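Local structure of acetylene hydratase Ahy (Pelobacter acetylenicus, 2E7Z) at residues W644-L656 against L693-W705. The protein catalyses the hydration of acetylene to acetaldehyde, using a tungsten bis(molybdopterin guanine dinucleotide) cofactor and a [4Fe-4S] cluster. Numbering follows the deposited sequence.
With MGD (2-amino-5,6-dimercapto-7-methyl-3,7,8a,9-tetrahydro-8-oxa-1,3,9,10-tetraaza-anthracen-4-one guanosine dinucleotide), chain E.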
loop_
_atom_site.group_PDB
_atom_site.type_symbol
_atom_site.label_atom_id
_atom_site.label_comp_id
_atom_site.label_asym_id
_atom_site.label_seq_id
_atom_site.Cartn_x
_atom_site.Cartn_y
_atom_site.Cartn_z
ATOM N N TRP A 644 -12.608 28.135 3.211
ATOM C CA TRP A 644 -12.498 26.972 4.124
ATOM C C TRP A 644 -13.844 26.353 4.469
ATOM O O TRP A 644 -14.812 27.072 4.768
ATOM C CB TRP A 644 -11.756 27.381 5.393
ATOM C CG TRP A 644 -10.287 27.620 5.147
ATOM C CD1 TRP A 644 -9.696 28.785 4.740
ATOM C CD2 TRP A 644 -9.231 26.651 5.254
ATOM N NE1 TRP A 644 -8.335 28.602 4.605
ATOM C CE2 TRP A 644 -8.024 27.304 4.922
ATOM C CE3 TRP A 644 -9.187 25.293 5.612
ATOM C CZ2 TRP A 644 -6.785 26.646 4.929
ATOM C CZ3 TRP A 644 -7.955 24.640 5.624
ATOM C CH2 TRP A 644 -6.772 25.323 5.288
ATOM N N ILE A 645 -13.891 25.020 4.446
ATOM C CA ILE A 645 -15.120 24.293 4.690
ATOM C C ILE A 645 -14.847 23.119 5.632
ATOM O O ILE A 645 -13.696 22.702 5.799
ATOM C CB ILE A 645 -15.761 23.750 3.375
ATOM C CG1 ILE A 645 -14.820 22.812 2.612
ATOM C CG2 ILE A 645 -16.176 24.887 2.434
ATOM C CD1 ILE A 645 -15.525 21.957 1.571
ATOM N N TRP A 646 -15.906 22.588 6.241
ATOM C CA TRP A 646 -15.849 21.263 6.828
ATOM C C TRP A 646 -16.428 20.263 5.834
ATOM O O TRP A 646 -17.422 20.532 5.147
ATOM C CB TRP A 646 -16.669 21.212 8.116
ATOM C CG TRP A 646 -16.134 22.023 9.239
ATOM C CD1 TRP A 646 -16.603 23.243 9.681
ATOM C CD2 TRP A 646 -15.047 21.671 10.105
ATOM N NE1 TRP A 646 -15.857 23.671 10.762
ATOM C CE2 TRP A 646 -14.902 22.716 11.047
ATOM C CE3 TRP A 646 -14.183 20.568 10.179
ATOM C CZ2 TRP A 646 -13.919 22.689 12.049
ATOM C CZ3 TRP A 646 -13.217 20.536 11.188
ATOM C CH2 TRP A 646 -13.090 21.600 12.101
ATOM N N VAL A 647 -15.820 19.090 5.766
ATOM C CA VAL A 647 -16.412 17.984 5.037
ATOM C C VAL A 647 -16.687 16.925 6.092
ATOM O O VAL A 647 -15.785 16.535 6.835
ATOM C CB VAL A 647 -15.488 17.456 3.923
ATOM C CG1 VAL A 647 -16.125 16.272 3.222
ATOM C CG2 VAL A 647 -15.180 18.593 2.929
ATOM N N GLU A 648 -17.932 16.479 6.166
ATOM C CA GLU A 648 -18.374 15.652 7.278
ATOM C C GLU A 648 -19.119 14.425 6.765
ATOM O O GLU A 648 -20.010 14.523 5.904
ATOM C CB GLU A 648 -19.279 16.479 8.209
ATOM C CG GLU A 648 -19.835 15.683 9.398
ATOM C CD GLU A 648 -20.562 16.525 10.436
ATOM O OE1 GLU A 648 -20.650 17.763 10.301
ATOM O OE2 GLU A 648 -21.042 15.934 11.435
ATOM N N THR A 649 -18.760 13.263 7.296
ATOM C CA THR A 649 -19.505 12.027 7.082
ATOM C C THR A 649 -20.224 11.705 8.389
ATOM O O THR A 649 -20.063 12.413 9.397
ATOM C CB THR A 649 -18.540 10.883 6.772
ATOM O OG1 THR A 649 -17.730 10.640 7.939
ATOM C CG2 THR A 649 -17.656 11.189 5.574
ATOM N N THR A 650 -20.935 10.582 8.414
ATOM C CA THR A 650 -21.543 10.137 9.658
ATOM C C THR A 650 -20.491 9.808 10.732
ATOM O O THR A 650 -20.812 9.800 11.925
ATOM C CB THR A 650 -22.448 8.925 9.445
ATOM O OG1 THR A 650 -21.716 7.846 8.840
ATOM C CG2 THR A 650 -23.679 9.285 8.607
ATOM N N HIS A 651 -19.241 9.566 10.323
ATOM C CA HIS A 651 -18.185 9.194 11.267
ATOM C C HIS A 651 -17.464 10.389 11.887
ATOM O O HIS A 651 -17.083 10.337 13.039
ATOM C CB HIS A 651 -17.154 8.311 10.585
ATOM C CG HIS A 651 -16.244 7.651 11.560
ATOM N ND1 HIS A 651 -14.981 8.128 11.855
ATOM C CD2 HIS A 651 -16.461 6.594 12.377
ATOM C CE1 HIS A 651 -14.443 7.361 12.792
ATOM N NE2 HIS A 651 -15.326 6.439 13.135
ATOM N N GLY A 652 -17.219 11.444 11.117
ATOM C CA GLY A 652 -16.465 12.568 11.635
ATOM C C GLY A 652 -16.291 13.609 10.557
ATOM O O GLY A 652 -16.904 13.505 9.501
ATOM N N ARG A 653 -15.445 14.600 10.808
ATOM C CA ARG A 653 -15.266 15.685 9.833
ATOM C C ARG A 653 -13.808 16.129 9.767
ATOM O O ARG A 653 -13.024 15.835 10.668
ATOM C CB ARG A 653 -16.148 16.901 10.172
ATOM C CG ARG A 653 -15.755 17.605 11.448
ATOM C CD ARG A 653 -16.692 18.759 11.721
ATOM N NE ARG A 653 -16.189 19.557 12.829
ATOM C CZ ARG A 653 -16.800 20.647 13.287
ATOM N NH1 ARG A 653 -17.944 21.047 12.713
ATOM N NH2 ARG A 653 -16.278 21.331 14.304
ATOM N N LEU A 654 -13.452 16.784 8.668
ATOM C CA LEU A 654 -12.147 17.429 8.574
ATOM C C LEU A 654 -12.307 18.779 7.897
ATOM O O LEU A 654 -13.294 19.009 7.182
ATOM C CB LEU A 654 -11.124 16.597 7.796
ATOM C CG LEU A 654 -11.195 16.497 6.260
ATOM C CD1 LEU A 654 -10.023 15.657 5.741
ATOM C CD2 LEU A 654 -12.517 15.886 5.789
ATOM N N LYS A 655 -11.318 19.648 8.102
ATOM C CA LYS A 655 -11.358 21.032 7.641
ATOM C C LYS A 655 -10.479 21.176 6.416
ATOM O O LYS A 655 -9.312 20.767 6.441
ATOM C CB LYS A 655 -10.844 21.927 8.749
ATOM C CG LYS A 655 -10.829 23.419 8.380
ATOM C CD LYS A 655 -10.295 24.285 9.497
ATOM C CE LYS A 655 -10.255 25.741 9.062
ATOM N NZ LYS A 655 -9.724 26.658 10.117
ATOM N N LEU A 656 -11.026 21.771 5.358
ATOM C CA LEU A 656 -10.302 21.841 4.097
ATOM C C LEU A 656 -10.550 23.142 3.363
ATOM O O LEU A 656 -11.561 23.804 3.583
ATOM C CB LEU A 656 -10.729 20.691 3.196
ATOM C CG LEU A 656 -10.530 19.284 3.756
ATOM C CD1 LEU A 656 -11.240 18.288 2.877
ATOM C CD2 LEU A 656 -9.044 18.964 3.862
ATOM N N LEU A 693 -7.461 17.509 12.537
ATOM C CA LEU A 693 -8.270 18.496 11.809
ATOM C C LEU A 693 -8.269 18.266 10.300
ATOM O O LEU A 693 -9.241 18.585 9.630
ATOM C CB LEU A 693 -7.766 19.917 12.104
ATOM C CG LEU A 693 -8.099 20.476 13.489
ATOM C CD1 LEU A 693 -7.436 21.842 13.656
ATOM C CD2 LEU A 693 -9.613 20.571 13.707
ATOM N N HIS A 694 -7.184 17.727 9.750
ATOM C CA HIS A 694 -7.037 17.727 8.289
ATOM C C HIS A 694 -6.818 16.368 7.620
ATOM O O HIS A 694 -6.712 16.356 6.385
ATOM C CB HIS A 694 -5.909 18.680 7.849
ATOM C CG HIS A 694 -6.016 20.039 8.440
ATOM N ND1 HIS A 694 -7.040 20.909 8.127
ATOM C CD2 HIS A 694 -5.214 20.692 9.311
ATOM C CE1 HIS A 694 -6.870 22.037 8.794
ATOM N NE2 HIS A 694 -5.764 21.940 9.511
ATOM N N ASN A 695 -6.763 15.260 8.381
ATOM C CA ASN A 695 -6.516 13.975 7.754
ATOM C C ASN A 695 -7.814 13.265 7.434
ATOM O O ASN A 695 -8.765 13.296 8.240
ATOM C CB ASN A 695 -5.673 13.064 8.655
ATOM C CG ASN A 695 -5.175 11.853 7.919
ATOM O OD1 ASN A 695 -5.352 10.686 8.365
ATOM N ND2 ASN A 695 -4.580 12.087 6.787
ATOM N N ASP A 696 -7.832 12.572 6.290
ATOM C CA ASP A 696 -9.022 11.831 5.860
ATOM C C ASP A 696 -9.485 10.763 6.859
ATOM O O ASP A 696 -10.676 10.491 6.967
ATOM C CB ASP A 696 -8.856 11.219 4.457
ATOM C CG ASP A 696 -7.726 10.206 4.361
ATOM O OD1 ASP A 696 -6.693 10.390 5.045
ATOM O OD2 ASP A 696 -7.865 9.234 3.590
ATOM N N ALA A 697 -8.553 10.161 7.595
ATOM C CA ALA A 697 -8.948 9.067 8.496
ATOM C C ALA A 697 -9.880 9.536 9.607
ATOM O O ALA A 697 -10.535 8.713 10.259
ATOM C CB ALA A 697 -7.726 8.359 9.042
ATOM N N MET A 698 -9.955 10.861 9.820
ATOM C CA MET A 698 -10.935 11.404 10.760
ATOM C C MET A 698 -12.390 11.092 10.378
ATOM O O MET A 698 -13.275 11.143 11.222
ATOM C CB MET A 698 -10.771 12.925 10.920
ATOM C CG MET A 698 -9.508 13.379 11.684
ATOM S SD MET A 698 -9.447 12.695 13.357
ATOM C CE MET A 698 -10.905 13.470 14.071
ATOM N N VAL A 699 -12.644 10.833 9.098
ATOM C CA VAL A 699 -14.022 10.709 8.620
ATOM C C VAL A 699 -14.348 9.347 8.094
ATOM O O VAL A 699 -15.448 9.145 7.578
ATOM C CB VAL A 699 -14.344 11.796 7.532
ATOM C CG1 VAL A 699 -13.795 13.130 7.962
ATOM C CG2 VAL A 699 -13.812 11.413 6.142
ATOM N N LEU A 700 -13.416 8.406 8.276
ATOM C CA LEU A 700 -13.572 7.066 7.723
ATOM C C LEU A 700 -13.938 6.055 8.777
ATOM O O LEU A 700 -13.122 5.723 9.635
ATOM C CB LEU A 700 -12.298 6.625 6.985
ATOM C CG LEU A 700 -11.895 7.524 5.812
ATOM C CD1 LEU A 700 -10.473 7.167 5.351
ATOM C CD2 LEU A 700 -12.890 7.471 4.656
ATOM N N SER A 701 -15.158 5.544 8.693
ATOM C CA SER A 701 -15.593 4.521 9.615
ATOM C C SER A 701 -14.855 3.205 9.393
ATOM O O SER A 701 -14.519 2.869 8.264
ATOM C CB SER A 701 -17.099 4.286 9.419
ATOM O OG SER A 701 -17.535 3.285 10.306
ATOM N N ASP A 702 -14.615 2.448 10.469
ATOM C CA ASP A 702 -14.226 1.046 10.311
ATOM C C ASP A 702 -15.188 0.108 11.022
ATOM O O ASP A 702 -14.832 -1.023 11.365
ATOM C CB ASP A 702 -12.747 0.752 10.625
ATOM C CG ASP A 702 -12.341 1.042 12.053
ATOM O OD1 ASP A 702 -13.200 1.378 12.891
ATOM O OD2 ASP A 702 -11.120 0.862 12.336
ATOM N N ASP A 703 -16.425 0.573 11.198
ATOM C CA ASP A 703 -17.511 -0.340 11.549
ATOM C C ASP A 703 -17.662 -1.364 10.424
ATOM O O ASP A 703 -17.290 -1.086 9.278
ATOM C CB ASP A 703 -18.828 0.412 11.630
ATOM C CG ASP A 703 -18.840 1.522 12.671
ATOM O OD1 ASP A 703 -18.074 1.482 13.661
ATOM O OD2 ASP A 703 -19.649 2.469 12.512
ATOM N N ASP A 704 -18.248 -2.512 10.733
ATOM C CA ASP A 704 -18.356 -3.575 9.734
ATOM C C ASP A 704 -19.067 -3.107 8.471
ATOM O O ASP A 704 -18.700 -3.530 7.361
ATOM C CB ASP A 704 -19.085 -4.792 10.320
ATOM C CG ASP A 704 -18.311 -5.479 11.424
ATOM O OD1 ASP A 704 -17.058 -5.378 11.469
ATOM O OD2 ASP A 704 -18.969 -6.165 12.252
ATOM N N TRP A 705 -20.060 -2.231 8.604
ATOM C CA TRP A 705 -20.786 -1.768 7.409
ATOM C C TRP A 705 -19.845 -1.132 6.374
ATOM O O TRP A 705 -20.106 -1.231 5.171
ATOM C CB TRP A 705 -21.958 -0.835 7.773
ATOM C CG TRP A 705 -21.526 0.505 8.279
ATOM C CD1 TRP A 705 -21.444 0.896 9.585
ATOM C CD2 TRP A 705 -21.126 1.629 7.491
ATOM N NE1 TRP A 705 -21.007 2.199 9.658
ATOM C CE2 TRP A 705 -20.797 2.676 8.390
ATOM C CE3 TRP A 705 -21.014 1.862 6.111
ATOM C CZ2 TRP A 705 -20.336 3.933 7.961
ATOM C CZ3 TRP A 705 -20.561 3.110 5.677
ATOM C CH2 TRP A 705 -20.252 4.139 6.597
HETATM P PB MGD E . 2.667 7.572 5.943
HETATM O O1B MGD E . 1.444 7.160 6.723
HETATM O O2B MGD E . 2.783 8.956 5.419
HETATM O O3B MGD E . 2.901 6.617 4.676
HETATM O O3A MGD E . 1.641 4.502 4.174
HETATM P PA MGD E . 3.117 5.029 4.556
HETATM O O1A MGD E . 4.083 4.859 3.422
HETATM O O2A MGD E . 3.420 4.426 5.895
HETATM O "O5'" MGD E . 3.922 7.264 6.908
HETATM C "C5'" MGD E . 5.216 7.149 6.340
HETATM C "C4'" MGD E . 6.186 7.640 7.397
HETATM O "O4'" MGD E . 7.503 7.251 6.976
HETATM C "C3'" MGD E . 6.267 9.159 7.499
HETATM O "O3'" MGD E . 6.001 9.549 8.857
HETATM C "C2'" MGD E . 7.692 9.553 7.057
HETATM O "O2'" MGD E . 8.288 10.673 7.741
HETATM C "C1'" MGD E . 8.442 8.283 7.356
HETATM N N9 MGD E . 9.631 8.014 6.532
HETATM C C8 MGD E . 9.789 8.246 5.205
HETATM N N7 MGD E . 10.971 7.776 4.775
HETATM C C5 MGD E . 11.551 7.164 5.831
HETATM C C6 MGD E . 12.791 6.453 6.090
HETATM O O6 MGD E . 13.631 6.264 5.185
HETATM N N1 MGD E . 12.957 5.982 7.337
HETATM C C2 MGD E . 12.133 6.199 8.356
HETATM N N2 MGD E . 12.429 5.660 9.574
HETATM N N3 MGD E . 10.984 6.848 8.194
HETATM C C4 MGD E . 10.670 7.324 6.972
HETATM C C10 MGD E . 1.267 4.512 2.796
HETATM C C11 MGD E . 0.029 3.650 2.676
HETATM O O11 MGD E . -0.999 4.354 3.371
HETATM C C12 MGD E . -0.332 3.459 1.223
HETATM S S12 MGD E . 0.871 2.869 0.161
HETATM C C13 MGD E . -1.582 3.687 0.786
HETATM S S13 MGD E . -1.995 3.604 -0.864
HETATM C C14 MGD E . -2.709 4.053 1.702
HETATM N N15 MGD E . -3.133 5.434 1.527
HETATM C C16 MGD E . -4.080 5.839 2.422
HETATM C C17 MGD E . -5.127 6.827 2.129
HETATM O O17 MGD E . -5.206 7.350 0.995
HETATM N N18 MGD E . -5.994 7.132 3.115
HETATM C C19 MGD E . -5.945 6.574 4.351
HETATM N N19 MGD E . -6.839 6.928 5.298
HETATM N N20 MGD E . -4.999 5.688 4.687
HETATM C C21 MGD E . -4.088 5.290 3.790
HETATM N N22 MGD E . -3.174 4.381 4.137
HETATM C C23 MGD E . -2.288 3.789 3.157
#
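The H651 ring lies against the backbone of 700-701: over one face sit L700 O and S701 CA, the latter a CH-pi contact 3.9 Å from the ring centroid, while M698 O stands at its edge. With CG anti to the backbone N (chi1 -167°), the imidazole leaves the hairpin turn and reaches this chain. The W646 indole is sandwiched within its own hairpin: the R653 guanidinium, bonded through NH1 to the Y725 hydroxyl, lies over the centre of one face and K655 CB toward the rim of the opposite one, and L693 CD2 meets it at the edge, 4.0 Å from W646 CH2. H694 works edge-on: ND1 donates to K655 O at 2.8 Å, the acceptor exactly in the ring plane, and L693 CB covers one face of that imidazole. K655 N in turn gives a nearly straight bond (170° at the hydrogen) to L693 O, one residue before H694, so both backbone polar groups of K655 are satisfied by the end of helix 691-694. The two strands form an antiparallel beta-hairpin in the C-terminal dinucleotide-binding domain, of the double-psi beta-barrel clan, and the chain crossing it runs on to the cofactor. There D696 OD2 accepts from both N18 (2.9 Å) and N19 of the pterin, while its OD1 is bonded to H673. V699 packs on the hairpin, its CG1 3.7 Å from L654 CD2 and also against R653 CA. T649 OG1 accepts from H651 N, making an ST turn within the bend, and donates to V699 O at 2.8 Å, which joins the bend to the crossing chain. A valine in place of T649 would probably leave V699 O without this donor and H651 N without its acceptor, and weaken the hold on the bend. L654 CD1, meanwhile, packs 3.4 Å from H694 O, where the chain leaves the helix.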